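Local structure of RPA0582 (Rhodopseudomonas palustris, 3HHL) at residues L30-P35 and H86-F91. The protein is of unknown function but belongs to the DUF1330 family, whose clan gathers dimeric alpha-beta-barrel proteins. Residues are numbered along the deposited sequence; the frame is centred on the assembly and turned at random. Where two conformers were deposited one is given.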
loop_
_atom_site.group_PDB
_atom_site.type_symbol
_atom_site.label_atom_id
_atom_site.label_comp_id
_atom_site.label_asym_id
_atom_site.label_seq_id
_atom_site.Cartn_x
_atom_site.Cartn_y
_atom_site.Cartn_z
ATOM N N LEU C 30 -0.821 3.050 -5.354
ATOM C CA LEU C 30 0.198 2.166 -5.912
ATOM C C LEU C 30 0.123 2.332 -7.431
ATOM O O LEU C 30 -0.895 2.001 -8.040
ATOM C CB LEU C 30 -0.029 0.719 -5.510
ATOM C CG LEU C 30 -0.328 0.482 -4.016
ATOM C CD1 LEU C 30 -0.705 -0.952 -3.792
ATOM C CD2 LEU C 30 0.823 0.896 -3.055
ATOM N N VAL C 31 1.160 2.874 -8.066
ATOM C CA VAL C 31 1.046 3.139 -9.501
ATOM C C VAL C 31 2.110 2.440 -10.337
ATOM O O VAL C 31 3.320 2.573 -10.061
ATOM C CB VAL C 31 1.138 4.642 -9.829
ATOM C CG1 VAL C 31 0.852 4.837 -11.312
ATOM C CG2 VAL C 31 0.193 5.458 -8.946
ATOM N N ARG C 32 1.671 1.714 -11.359
ATOM C CA ARG C 32 2.590 1.080 -12.272
ATOM C C ARG C 32 2.464 1.739 -13.633
ATOM O O ARG C 32 1.391 1.728 -14.224
ATOM C CB ARG C 32 2.300 -0.407 -12.379
ATOM C CG ARG C 32 3.342 -1.166 -13.195
ATOM C CD ARG C 32 3.105 -2.668 -13.114
ATOM N NE ARG C 32 3.802 -3.412 -14.159
ATOM C CZ ARG C 32 4.093 -4.704 -14.078
ATOM N NH1 ARG C 32 3.771 -5.390 -12.986
ATOM N NH2 ARG C 32 4.715 -5.298 -15.076
ATOM N N LEU C 33 3.560 2.309 -14.122
ATOM C CA LEU C 33 3.538 3.087 -15.341
ATOM C C LEU C 33 3.807 2.267 -16.606
ATOM O O LEU C 33 4.572 1.309 -16.595
ATOM C CB LEU C 33 4.568 4.207 -15.240
ATOM C CG LEU C 33 4.342 5.285 -14.161
ATOM C CD1 LEU C 33 5.544 6.205 -14.109
ATOM C CD2 LEU C 33 3.067 6.045 -14.427
ATOM N N ARG C 34 3.184 2.677 -17.708
ATOM C CA ARG C 34 3.512 2.124 -19.019
ATOM C C ARG C 34 4.896 2.561 -19.444
ATOM O O ARG C 34 5.292 3.702 -19.194
ATOM C CB ARG C 34 2.571 2.641 -20.081
ATOM C CG ARG C 34 1.197 2.106 -20.036
ATOM C CD ARG C 34 0.366 2.711 -21.158
ATOM N NE ARG C 34 -1.036 2.495 -20.851
ATOM C CZ ARG C 34 -1.683 1.352 -21.057
ATOM N NH1 ARG C 34 -1.053 0.318 -21.624
ATOM N NH2 ARG C 34 -2.965 1.249 -20.695
ATOM N N PRO C 35 5.635 1.676 -20.097
ATOM C CA PRO C 35 6.882 2.114 -20.742
ATOM C C PRO C 35 6.580 3.231 -21.723
ATOM O O PRO C 35 7.187 4.310 -21.644
ATOM C CB PRO C 35 7.365 0.871 -21.495
ATOM C CG PRO C 35 6.717 -0.269 -20.812
ATOM C CD PRO C 35 5.453 0.224 -20.139
ATOM N N HIS C 86 4.894 -4.989 -9.205
ATOM C CA HIS C 86 5.828 -3.946 -8.846
ATOM C C HIS C 86 5.168 -2.610 -9.116
ATOM O O HIS C 86 4.244 -2.520 -9.896
ATOM C CB HIS C 86 7.179 -4.102 -9.562
ATOM C CG HIS C 86 7.141 -3.754 -11.007
ATOM N ND1 HIS C 86 7.466 -2.495 -11.479
ATOM C CD2 HIS C 86 6.816 -4.495 -12.092
ATOM C CE1 HIS C 86 7.336 -2.478 -12.795
ATOM N NE2 HIS C 86 6.944 -3.680 -13.192
ATOM N N TRP C 87 5.619 -1.581 -8.418
ATOM C CA TRP C 87 5.003 -0.282 -8.494
ATOM C C TRP C 87 6.103 0.740 -8.686
ATOM O O TRP C 87 7.173 0.602 -8.112
ATOM C CB TRP C 87 4.236 -0.010 -7.222
ATOM C CG TRP C 87 3.218 -1.042 -6.935
ATOM C CD1 TRP C 87 3.216 -1.929 -5.910
ATOM C CD2 TRP C 87 2.037 -1.283 -7.665
ATOM N NE1 TRP C 87 2.102 -2.719 -5.956
ATOM C CE2 TRP C 87 1.356 -2.334 -7.024
ATOM C CE3 TRP C 87 1.477 -0.708 -8.791
ATOM C CZ2 TRP C 87 0.173 -2.849 -7.496
ATOM C CZ3 TRP C 87 0.299 -1.210 -9.262
ATOM C CH2 TRP C 87 -0.343 -2.283 -8.628
ATOM N N ASP C 88 5.839 1.730 -9.532
ATOM C CA ASP C 88 6.796 2.773 -9.862
ATOM C C ASP C 88 6.633 3.950 -8.912
ATOM O O ASP C 88 7.600 4.601 -8.584
ATOM C CB ASP C 88 6.574 3.242 -11.306
ATOM C CG ASP C 88 6.846 2.154 -12.323
ATOM O OD1 ASP C 88 7.943 1.580 -12.278
ATOM O OD2 ASP C 88 5.978 1.878 -13.182
ATOM N N HIS C 89 5.399 4.229 -8.486
ATOM C CA HIS C 89 5.152 5.286 -7.535
ATOM C C HIS C 89 4.319 4.738 -6.392
ATOM O O HIS C 89 3.338 4.039 -6.626
ATOM C CB HIS C 89 4.394 6.412 -8.187
ATOM C CG HIS C 89 5.196 7.161 -9.184
ATOM N ND1 HIS C 89 6.538 7.431 -9.006
ATOM C CD2 HIS C 89 4.859 7.708 -10.376
ATOM C CE1 HIS C 89 6.995 8.108 -10.046
ATOM N NE2 HIS C 89 5.998 8.279 -10.895
ATOM N N VAL C 90 4.714 5.050 -5.162
ATOM C CA VAL C 90 3.967 4.620 -4.005
ATOM C C VAL C 90 3.931 5.783 -3.021
ATOM O O VAL C 90 4.952 6.213 -2.556
ATOM C CB VAL C 90 4.587 3.361 -3.358
ATOM C CG1 VAL C 90 3.745 2.892 -2.198
ATOM C CG2 VAL C 90 4.694 2.274 -4.343
ATOM N N PHE C 91 2.738 6.284 -2.728
ATOM C CA PHE C 91 2.551 7.439 -1.829
ATOM C C PHE C 91 1.152 7.453 -1.223
ATOM O O PHE C 91 0.210 6.766 -1.724
ATOM C CB PHE C 91 2.782 8.791 -2.550
ATOM C CG PHE C 91 1.883 9.010 -3.708
ATOM C CD1 PHE C 91 2.165 8.441 -4.921
ATOM C CD2 PHE C 91 0.724 9.760 -3.576
ATOM C CE1 PHE C 91 1.301 8.657 -6.034
ATOM C CE2 PHE C 91 -0.166 9.963 -4.650
ATOM C CZ PHE C 91 0.129 9.416 -5.884
#
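One face of the Trp-87 indole lies against Leu-30, whose CB sits 3.7 Å from the centroid of the five-membered ring and 17° off its normal, a CH-pi contact; the edge of the same ring, in plane, meets Val-31 O and Arg-32 N, with Trp-87 CE3 3.5 Å from that nitrogen. In the conformer of Arg-32 described, one of two deposited, His-86 NE2 stands over the centre of one guanidinium face, 3.2 Å from Arg-32 CZ, with the planes 42° apart and angles poor for a hydrogen bond; Arg-32 CD in turn lies over a face of the His-86 ring, 4.2 Å from its centroid and offset toward the rim. CG of Arg-32 anti to its own N (chi1 -173°) and a chain extended to NE carry the group there, while its polar end is anchored by Asp-84 O at NH1 and a salt bridge from NE to Glu-122. Asp-88 and His-89 both face Val-31, a classic beta bulge where strand 89-95 joins strand 25-33 in the antiparallel sheet of a probable dimeric alpha-beta-barrel protein: Val-31 O accepts from Asp-88 N (2.7 Å) and His-89 N (3.1 Å), while Val-31 N donates to His-89 O. On the indole's side of the sheet, Leu-30 CD2 also packs on Val-90 CG1, and Met-78 touches Trp-87. Replacing the indole by an alanine's methyl is likely to strip Leu-30 CB of its aromatic cover and open a gap toward Met-78. From within the bulge, Asp-88 OD2 accepts Leu-33 N at 2.6 Å through its anti lone pair.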